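Local atomic coordinates of EGF family domain-containing protein (Toxoplasma gondii, PDB entry 4Z80), a protein that binds a RON2-like peptide and probably acts as a parasite membrane protein in the moving junction during host-cell invasion. Residues Ala376-Ser390 and Ser398-Ala410. Numbering follows the deposited sequence.
Sequences ATAEQCGQRLFMLSS and SQVRGYHWATFVA. With SO4 (sulfate ion), chain H; SO4 (sulfate ion), chain J.
Phe408 lays one ring face against the first turn of helix 378-387, where a PAN-type fold packs its helix nearly antiparallel to strand 405-410 of a four-stranded antiparallel sheet, the axes 8.8 Å apart. Ala378, small enough to let the ring close in, sets CB 4.0 Å from the ring centroid in a CH-pi contact, while Ala376 O meets the ring edge in plane. A chi1 of 178° turns the Phe408 ring toward Ala378, and its CB meets Cys381 SG. The disulfide from Cys381 to Cys427 ties the helix to neighbouring strand 424-430. One turn on, branched Leu385 straddles the strand's start: CD2 rests 3.8 Å from Ala406 CB, and CD1 lies 3.4 Å from Tyr403 O, a buried carbonyl without a hydrogen-bond partner that also receives a CA-H contact from Ser389.

Past the helix, backbone bonds take over. Leu388 O accepts from Arg401 N at 2.9 Å, and weakly from Gly402 N and Tyr403 N. Gly402, whose positive phi suits a residue without a side chain, also gives N to Ser389 O at 2.8 Å. Leu388 and Tyr403 lie side by side, pointing the same way, with Leu388 CB 3.8 Å from Tyr403 CD2, and Phe429 meets the tyrosine ring. Farther out, Gln399, extended beyond CG, delivers NE2 to Met387 O at 3.2 Å, a nearly straight bond (173°) with the acceptor in its amide plane.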
ATOM      1  N   ALA A 376      19.517  -1.968 -23.672  1.00 15.43           N
ATOM      2  CA  ALA A 376      18.772  -1.363 -22.578  1.00 12.95           C
ATOM      3  C   ALA A 376      19.727  -0.940 -21.477  1.00 13.32           C
ATOM      4  O   ALA A 376      20.851  -1.434 -21.414  1.00 15.95           O
ATOM      5  CB  ALA A 376      17.749  -2.340 -22.030  1.00 17.36           C
ATOM      6  N   THR A 377      19.279  -0.024 -20.628  1.00 13.75           N
ATOM      7  CA  THR A 377      19.989   0.260 -19.387  1.00 13.32           C
ATOM      8  C   THR A 377      19.522  -0.720 -18.318  1.00 14.22           C
ATOM      9  O   THR A 377      18.503  -1.393 -18.479  1.00 14.38           O
ATOM     10  CB  THR A 377      19.744   1.685 -18.878  1.00 16.42           C
ATOM     11  OG1 THR A 377      18.359   1.836 -18.547  1.00 17.24           O
ATOM     12  CG2 THR A 377      20.145   2.740 -19.919  1.00 19.45           C
ATOM     13  N   ALA A 378      20.247  -0.788 -17.208  1.00 13.41           N
ATOM     14  CA  ALA A 378      19.860  -1.693 -16.135  1.00 11.87           C
ATOM     15  C   ALA A 378      18.529  -1.254 -15.523  1.00 12.18           C
ATOM     16  O   ALA A 378      17.684  -2.083 -15.197  1.00 12.94           O
ATOM     17  CB  ALA A 378      20.939  -1.751 -15.074  1.00 15.29           C
ATOM     18  N   GLU A 379      18.346   0.050 -15.366  1.00 11.91           N
ATOM     19  CA  GLU A 379      17.078   0.577 -14.865  1.00 11.34           C
ATOM     20  C   GLU A 379      15.921   0.164 -15.777  1.00 14.67           C
ATOM     21  O   GLU A 379      14.868  -0.257 -15.294  1.00 14.08           O
ATOM     22  CB  GLU A 379      17.135   2.098 -14.741  1.00 13.19           C
ATOM     23  CG  GLU A 379      15.841   2.717 -14.231  1.00 16.59           C
ATOM     24  CD  GLU A 379      15.930   4.226 -14.116  1.00 22.24           C
ATOM     25  OE1 GLU A 379      16.982   4.792 -14.487  1.00 30.55           O
ATOM     26  OE2 GLU A 379      14.955   4.851 -13.653  1.00 18.06           O
ATOM     27  N   GLN A 380      16.109   0.297 -17.088  1.00 13.48           N
ATOM     28  CA  GLN A 380      15.092  -0.138 -18.053  1.00 13.48           C
ATOM     29  C   GLN A 380      14.778  -1.625 -17.927  1.00 14.29           C
ATOM     30  O   GLN A 380      13.626  -2.037 -18.064  1.00 14.10           O
ATOM     31  CB  GLN A 380      15.535   0.177 -19.483  1.00 15.57           C
ATOM     32  CG  GLN A 380      15.453   1.652 -19.819  1.00 19.91           C
ATOM     33  CD  GLN A 380      15.958   1.956 -21.213  1.00 24.27           C
ATOM     34  OE1 GLN A 380      16.764   1.212 -21.767  1.00 19.63           O
ATOM     35  NE2 GLN A 380      15.473   3.044 -21.793  1.00 34.68           N
ATOM     36  N   CYS A 381      15.801  -2.437 -17.687  1.00 13.47           N
ATOM     37  CA  CYS A 381      15.616  -3.861 -17.456  1.00 13.31           C
ATOM     38  C   CYS A 381      14.676  -4.117 -16.285  1.00 13.12           C
ATOM     39  O   CYS A 381      13.722  -4.887 -16.393  1.00 12.41           O
ATOM     40  CB  CYS A 381      16.971  -4.516 -17.194  1.00 15.48           C
ATOM     41  SG  CYS A 381      16.956  -6.291 -17.056  1.00 19.19           S
ATOM     42  N   GLY A 382      14.933  -3.458 -15.160  1.00 12.41           N
ATOM     43  CA  GLY A 382      14.084  -3.625 -14.001  1.00 12.18           C
ATOM     44  C   GLY A 382      12.675  -3.098 -14.226  1.00 11.91           C
ATOM     45  O   GLY A 382      11.700  -3.696 -13.768  1.00 12.45           O
ATOM     46  N   GLN A 383      12.565  -1.965 -14.914  1.00 12.10           N
ATOM     47  CA  GLN A 383      11.261  -1.378 -15.215  1.00 11.49           C
ATOM     48  C   GLN A 383      10.431  -2.287 -16.108  1.00 12.26           C
ATOM     49  O   GLN A 383       9.260  -2.555 -15.826  1.00 13.66           O
ATOM     50  CB  GLN A 383      11.425  -0.021 -15.901  1.00 12.98           C
ATOM     51  CG  GLN A 383      11.957   1.072 -14.997  1.00 14.38           C
ATOM     52  CD  GLN A 383      12.296   2.338 -15.758  1.00 18.47           C
ATOM     53  OE1 GLN A 383      12.854   2.288 -16.853  1.00 21.24           O
ATOM     54  NE2 GLN A 383      11.947   3.478 -15.188  1.00 15.25           N
ATOM     55  N   ARG A 384      11.025  -2.752 -17.197  1.00 12.61           N
ATOM     56  CA  ARG A 384      10.271  -3.606 -18.107  1.00 12.44           C
ATOM     57  C   ARG A 384       9.943  -4.949 -17.461  1.00 12.14           C
ATOM     58  O   ARG A 384       8.872  -5.492 -17.693  1.00 12.24           O
ATOM     59  CB  ARG A 384      11.015  -3.817 -19.427  1.00 14.01           C
ATOM     60  CG  ARG A 384      10.962  -2.615 -20.380  1.00 19.03           C
ATOM     61  CD  ARG A 384       9.526  -2.093 -20.688  1.00 18.34           C
ATOM     62  NE  ARG A 384       8.720  -2.990 -21.519  1.00 18.66           N
ATOM     63  CZ  ARG A 384       7.469  -2.735 -21.900  1.00 15.86           C
ATOM     64  NH1 ARG A 384       6.809  -3.587 -22.671  1.00 16.78           N
ATOM     65  NH2 ARG A 384       6.867  -1.622 -21.509  1.00 16.78           N
ATOM     66  N   LEU A 385      10.847  -5.495 -16.650  1.00 10.26           N
ATOM     67  CA  LEU A 385      10.521  -6.709 -15.908  1.00 10.69           C
ATOM     68  C   LEU A 385       9.226  -6.531 -15.096  1.00 10.56           C
ATOM     69  O   LEU A 385       8.320  -7.354 -15.155  1.00 10.69           O
ATOM     70  CB  LEU A 385      11.675  -7.098 -14.979  1.00 10.43           C
ATOM     71  CG  LEU A 385      11.404  -8.290 -14.059  1.00  9.78           C
ATOM     72  CD1 LEU A 385      11.132  -9.558 -14.864  1.00 11.80           C
ATOM     73  CD2 LEU A 385      12.578  -8.496 -13.115  1.00 12.11           C
ATOM     74  N   PHE A 386       9.152  -5.434 -14.352  1.00 11.78           N
ATOM     75  CA  PHE A 386       7.973  -5.088 -13.565  1.00  9.85           C
ATOM     76  C   PHE A 386       6.718  -5.022 -14.441  1.00  9.63           C
ATOM     77  O   PHE A 386       5.676  -5.593 -14.099  1.00 11.16           O
ATOM     78  CB  PHE A 386       8.241  -3.747 -12.858  1.00 10.45           C
ATOM     79  CG  PHE A 386       7.097  -3.204 -12.042  1.00  9.16           C
ATOM     80  CD1 PHE A 386       6.462  -3.971 -11.080  1.00  9.20           C
ATOM     81  CD2 PHE A 386       6.705  -1.881 -12.204  1.00 10.83           C
ATOM     82  CE1 PHE A 386       5.444  -3.437 -10.320  1.00 10.93           C
ATOM     83  CE2 PHE A 386       5.684  -1.343 -11.445  1.00  9.06           C
ATOM     84  CZ  PHE A 386       5.049  -2.124 -10.506  1.00 10.82           C
ATOM     85  N   MET A 387       6.838  -4.336 -15.577  1.00 10.88           N
ATOM     86  CA  MET A 387       5.707  -4.133 -16.483  1.00 10.40           C
ATOM     87  C   MET A 387       5.311  -5.403 -17.239  1.00 11.87           C
ATOM     88  O   MET A 387       4.217  -5.461 -17.785  1.00 12.19           O
ATOM     89  CB  MET A 387       6.034  -3.022 -17.481  1.00 13.23           C
ATOM     90  CG  MET A 387       6.304  -1.671 -16.835  1.00 15.45           C
ATOM     91  SD  MET A 387       7.076  -0.465 -17.944  1.00 18.36           S
ATOM     92  CE  MET A 387       5.639   0.091 -18.841  1.00 16.78           C
ATOM     93  N   LEU A 388       6.192  -6.403 -17.261  1.00 10.99           N
ATOM     94  CA  LEU A 388       5.955  -7.665 -17.965  1.00 11.64           C
ATOM     95  C   LEU A 388       5.748  -8.834 -16.997  1.00 10.99           C
ATOM     96  O   LEU A 388       5.815  -9.998 -17.392  1.00 10.90           O
ATOM     97  CB  LEU A 388       7.137  -7.973 -18.897  1.00 11.59           C
ATOM     98  CG  LEU A 388       7.423  -7.009 -20.045  1.00 12.66           C
ATOM     99  CD1 LEU A 388       8.698  -7.417 -20.768  1.00 12.62           C
ATOM    100  CD2 LEU A 388       6.241  -6.973 -21.007  1.00 14.56           C
ATOM    101  N   SER A 389       5.479  -8.535 -15.731  1.00 12.23           N
ATOM    102  CA  SER A 389       5.452  -9.586 -14.719  1.00  9.91           C
ATOM    103  C   SER A 389       4.076 -10.244 -14.627  1.00 10.27           C
ATOM    104  O   SER A 389       3.836 -11.262 -15.284  1.00 11.56           O
ATOM    105  CB  SER A 389       5.914  -9.025 -13.354  1.00 10.64           C
ATOM    106  OG  SER A 389       5.083  -7.975 -12.878  1.00 11.46           O
ATOM    107  N   SER A 390       3.181  -9.694 -13.819  1.00  9.78           N
ATOM    108  CA  SER A 390       1.853 -10.269 -13.678  1.00 10.65           C
ATOM    109  C   SER A 390       0.896  -9.184 -13.261  1.00  9.59           C
ATOM    110  O   SER A 390       1.297  -8.171 -12.685  1.00 10.50           O
ATOM    111  CB  SER A 390       1.847 -11.424 -12.675  1.00 11.69           C
ATOM    112  OG  SER A 390       2.350 -11.018 -11.412  1.00 12.29           O
ATOM    113  N   SER A 398      -2.415  -9.267 -21.964  1.00 11.60           N
ATOM    114  CA  SER A 398      -1.714  -9.345 -23.242  1.00 12.72           C
ATOM    115  C   SER A 398      -0.324  -8.717 -23.141  1.00 13.46           C
ATOM    116  O   SER A 398       0.539  -8.957 -23.989  1.00 14.90           O
ATOM    117  CB  SER A 398      -2.536  -8.657 -24.337  1.00 13.16           C
ATOM    118  OG  SER A 398      -2.824  -7.318 -23.978  1.00 13.69           O
ATOM    119  N   GLN A 399      -0.123  -7.921 -22.093  1.00 12.47           N
ATOM    120  CA  GLN A 399       1.157  -7.256 -21.864  1.00 12.46           C
ATOM    121  C   GLN A 399       2.044  -8.048 -20.910  1.00 12.05           C
ATOM    122  O   GLN A 399       3.199  -8.316 -21.226  1.00 11.91           O
ATOM    123  CB  GLN A 399       0.940  -5.847 -21.314  1.00 11.44           C
ATOM    124  CG  GLN A 399       2.220  -5.129 -20.924  1.00 13.54           C
ATOM    125  CD  GLN A 399       1.964  -3.688 -20.555  1.00 16.30           C
ATOM    126  OE1 GLN A 399       1.296  -2.954 -21.293  1.00 15.12           O
ATOM    127  NE2 GLN A 399       2.485  -3.267 -19.400  1.00 14.41           N
ATOM    128  N   VAL A 400       1.526  -8.388 -19.734  1.00 11.15           N
ATOM    129  CA  VAL A 400       2.332  -9.152 -18.792  1.00 10.73           C
ATOM    130  C   VAL A 400       2.547 -10.567 -19.319  1.00 12.18           C
ATOM    131  O   VAL A 400       1.709 -11.109 -20.042  1.00 11.91           O
ATOM    132  CB  VAL A 400       1.705  -9.187 -17.377  1.00 11.08           C
ATOM    133  CG1 VAL A 400       1.614  -7.779 -16.810  1.00 13.02           C
ATOM    134  CG2 VAL A 400       0.339  -9.853 -17.381  1.00 12.58           C
ATOM    135  N   ARG A 401       3.686 -11.154 -18.956  1.00 10.65           N
ATOM    136  CA  ARG A 401       4.160 -12.402 -19.551  1.00 11.37           C
ATOM    137  C   ARG A 401       4.502 -13.481 -18.532  1.00 11.88           C
ATOM    138  O   ARG A 401       4.825 -14.606 -18.909  1.00 13.56           O
ATOM    139  CB  ARG A 401       5.412 -12.139 -20.384  1.00 10.60           C
ATOM    140  CG  ARG A 401       5.273 -11.144 -21.538  1.00 12.73           C
ATOM    141  CD  ARG A 401       4.561 -11.753 -22.735  1.00 17.43           C
ATOM    142  NE  ARG A 401       3.119 -11.709 -22.564  1.00 16.19           N
ATOM    143  CZ  ARG A 401       2.246 -12.331 -23.346  1.00 16.44           C
ATOM    144  NH1 ARG A 401       0.950 -12.216 -23.094  1.00 19.15           N
ATOM    145  NH2 ARG A 401       2.662 -13.060 -24.374  1.00 15.97           N
ATOM    146  N   GLY A 402       4.485 -13.128 -17.251  1.00 11.96           N
ATOM    147  CA  GLY A 402       4.866 -14.062 -16.206  1.00 12.70           C
ATOM    148  C   GLY A 402       6.339 -14.004 -15.847  1.00 12.96           C
ATOM    149  O   GLY A 402       6.855 -14.934 -15.222  1.00 12.27           O
ATOM    150  N   TYR A 403       7.017 -12.928 -16.236  1.00 11.60           N
ATOM    151  CA  TYR A 403       8.444 -12.772 -15.946  1.00 10.42           C
ATOM    152  C   TYR A 403       8.629 -12.135 -14.572  1.00 10.85           C
ATOM    153  O   TYR A 403       8.149 -11.026 -14.347  1.00 11.77           O
ATOM    154  CB  TYR A 403       9.140 -11.884 -16.985  1.00 11.74           C
ATOM    155  CG  TYR A 403       8.933 -12.235 -18.447  1.00 11.73           C
ATOM    156  CD1 TYR A 403       8.642 -13.532 -18.852  1.00 14.30           C
ATOM    157  CD2 TYR A 403       9.051 -11.251 -19.416  1.00 12.30           C
ATOM    158  CE1 TYR A 403       8.457 -13.828 -20.204  1.00 13.27           C
ATOM    159  CE2 TYR A 403       8.885 -11.538 -20.752  1.00 13.35           C
ATOM    160  CZ  TYR A 403       8.589 -12.816 -21.137  1.00 11.71           C
ATOM    161  OH  TYR A 403       8.407 -13.049 -22.488  1.00 15.25           O
ATOM    162  N   HIS A 404       9.344 -12.806 -13.671  1.00 10.98           N
ATOM    163  CA  HIS A 404       9.592 -12.237 -12.340  1.00 10.91           C
ATOM    164  C   HIS A 404      11.061 -12.073 -12.010  1.00  9.50           C
ATOM    165  O   HIS A 404      11.389 -11.529 -10.953  1.00 10.88           O
ATOM    166  CB  HIS A 404       8.927 -13.089 -11.268  1.00  9.20           C
ATOM    167  CG  HIS A 404       7.441 -13.050 -11.357  1.00 10.05           C
ATOM    168  ND1 HIS A 404       6.718 -11.903 -11.106  1.00 11.75           N
ATOM    169  CD2 HIS A 404       6.548 -13.982 -11.762  1.00 11.21           C
ATOM    170  CE1 HIS A 404       5.435 -12.144 -11.311  1.00 10.89           C
ATOM    171  NE2 HIS A 404       5.306 -13.397 -11.716  1.00 11.52           N
ATOM    172  N   TRP A 405      11.931 -12.519 -12.910  1.00 10.32           N
ATOM    173  CA  TRP A 405      13.376 -12.466 -12.724  1.00 10.57           C
ATOM    174  C   TRP A 405      13.997 -12.034 -14.031  1.00 12.40           C
ATOM    175  O   TRP A 405      13.594 -12.518 -15.093  1.00 11.82           O
ATOM    176  CB  TRP A 405      13.929 -13.836 -12.301  1.00 10.12           C
ATOM    177  CG  TRP A 405      13.167 -14.446 -11.172  1.00 11.76           C
ATOM    178  CD1 TRP A 405      13.424 -14.313  -9.835  1.00 10.95           C
ATOM    179  CD2 TRP A 405      11.990 -15.261 -11.272  1.00 10.98           C
ATOM    180  NE1 TRP A 405      12.486 -15.000  -9.100  1.00 12.39           N
ATOM    181  CE2 TRP A 405      11.592 -15.587  -9.959  1.00 12.99           C
ATOM    182  CE3 TRP A 405      11.233 -15.746 -12.345  1.00  9.55           C
ATOM    183  CZ2 TRP A 405      10.486 -16.385  -9.693  1.00 11.25           C
ATOM    184  CZ3 TRP A 405      10.137 -16.530 -12.076  1.00 12.24           C
ATOM    185  CH2 TRP A 405       9.760 -16.838 -10.767  1.00 11.86           C
ATOM    186  N   ALA A 406      14.970 -11.128 -13.954  1.00 10.80           N
ATOM    187  CA  ALA A 406      15.753 -10.749 -15.116  1.00 11.91           C
ATOM    188  C   ALA A 406      17.225 -10.659 -14.762  1.00 12.33           C
ATOM    189  O   ALA A 406      17.583 -10.274 -13.643  1.00 10.75           O
ATOM    190  CB  ALA A 406      15.279  -9.427 -15.683  1.00 12.16           C
ATOM    191  N   THR A 407      18.071 -10.999 -15.726  1.00 11.40           N
ATOM    192  CA  THR A 407      19.513 -10.809 -15.617  1.00  9.83           C
ATOM    193  C   THR A 407      19.904  -9.787 -16.645  1.00 11.87           C
ATOM    194  O   THR A 407      19.636  -9.971 -17.839  1.00 13.38           O
ATOM    195  CB  THR A 407      20.306 -12.113 -15.867  1.00 10.95           C
ATOM    196  OG1 THR A 407      20.002 -13.076 -14.852  1.00 12.87           O
ATOM    197  CG2 THR A 407      21.822 -11.858 -15.895  1.00 13.80           C
ATOM    198  N   PHE A 408      20.517  -8.707 -16.178  1.00 11.05           N
ATOM    199  CA  PHE A 408      21.075  -7.690 -17.047  1.00 11.85           C
ATOM    200  C   PHE A 408      22.545  -7.984 -17.276  1.00 13.85           C
ATOM    201  O   PHE A 408      23.285  -8.211 -16.325  1.00 14.14           O
ATOM    202  CB  PHE A 408      20.900  -6.305 -16.443  1.00 12.83           C
ATOM    203  CG  PHE A 408      21.503  -5.208 -17.266  1.00 14.44           C
ATOM    204  CD1 PHE A 408      20.839  -4.722 -18.376  1.00 17.57           C
ATOM    205  CD2 PHE A 408      22.722  -4.646 -16.918  1.00 14.48           C
ATOM    206  CE1 PHE A 408      21.380  -3.708 -19.140  1.00 15.87           C
ATOM    207  CE2 PHE A 408      23.269  -3.623 -17.676  1.00 16.40           C
ATOM    208  CZ  PHE A 408      22.598  -3.151 -18.786  1.00 14.85           C
ATOM    209  N   VAL A 409      22.954  -8.010 -18.540  1.00 12.46           N
ATOM    210  CA  VAL A 409      24.346  -8.236 -18.902  1.00 12.84           C
ATOM    211  C   VAL A 409      24.860  -6.998 -19.618  1.00 15.05           C
ATOM    212  O   VAL A 409      24.477  -6.724 -20.756  1.00 15.06           O
ATOM    213  CB  VAL A 409      24.501  -9.484 -19.796  1.00 15.25           C
ATOM    214  CG1 VAL A 409      25.984  -9.746 -20.108  1.00 16.95           C
ATOM    215  CG2 VAL A 409      23.859 -10.702 -19.134  1.00 15.60           C
ATOM    216  N   ALA A 410      25.726  -6.241 -18.948  1.00 15.19           N
ATOM    217  CA  ALA A 410      26.289  -5.026 -19.522  1.00 15.45           C
ATOM    218  C   ALA A 410      27.265  -5.378 -20.626  1.00 17.02           C
ATOM    219  O   ALA A 410      27.975  -6.384 -20.547  1.00 20.56           O
ATOM    220  CB  ALA A 410      26.984  -4.201 -18.460  1.00 18.10           C
TER
HETATM  221  S   SO4 H 604       8.032   1.893 -21.751  1.00 20.88           S
HETATM  222  O1  SO4 H 604       6.673   1.695 -22.271  1.00 23.28           O
HETATM  223  O2  SO4 H 604       8.307   0.937 -20.684  1.00 28.14           O
HETATM  224  O3  SO4 H 604       8.164   3.276 -21.296  1.00 28.22           O
HETATM  225  O4  SO4 H 604       9.008   1.658 -22.817  1.00 26.53           O
HETATM  226  S   SO4 J 606      -0.531 -13.937 -26.032  1.00 22.75           S
HETATM  227  O1  SO4 J 606      -1.673 -14.824 -26.249  1.00 30.88           O
HETATM  228  O2  SO4 J 606       0.599 -14.732 -25.549  1.00 24.90           O
HETATM  229  O3  SO4 J 606      -0.903 -12.913 -25.055  1.00 25.20           O
HETATM  230  O4  SO4 J 606      -0.143 -13.312 -27.296  1.00 27.05           O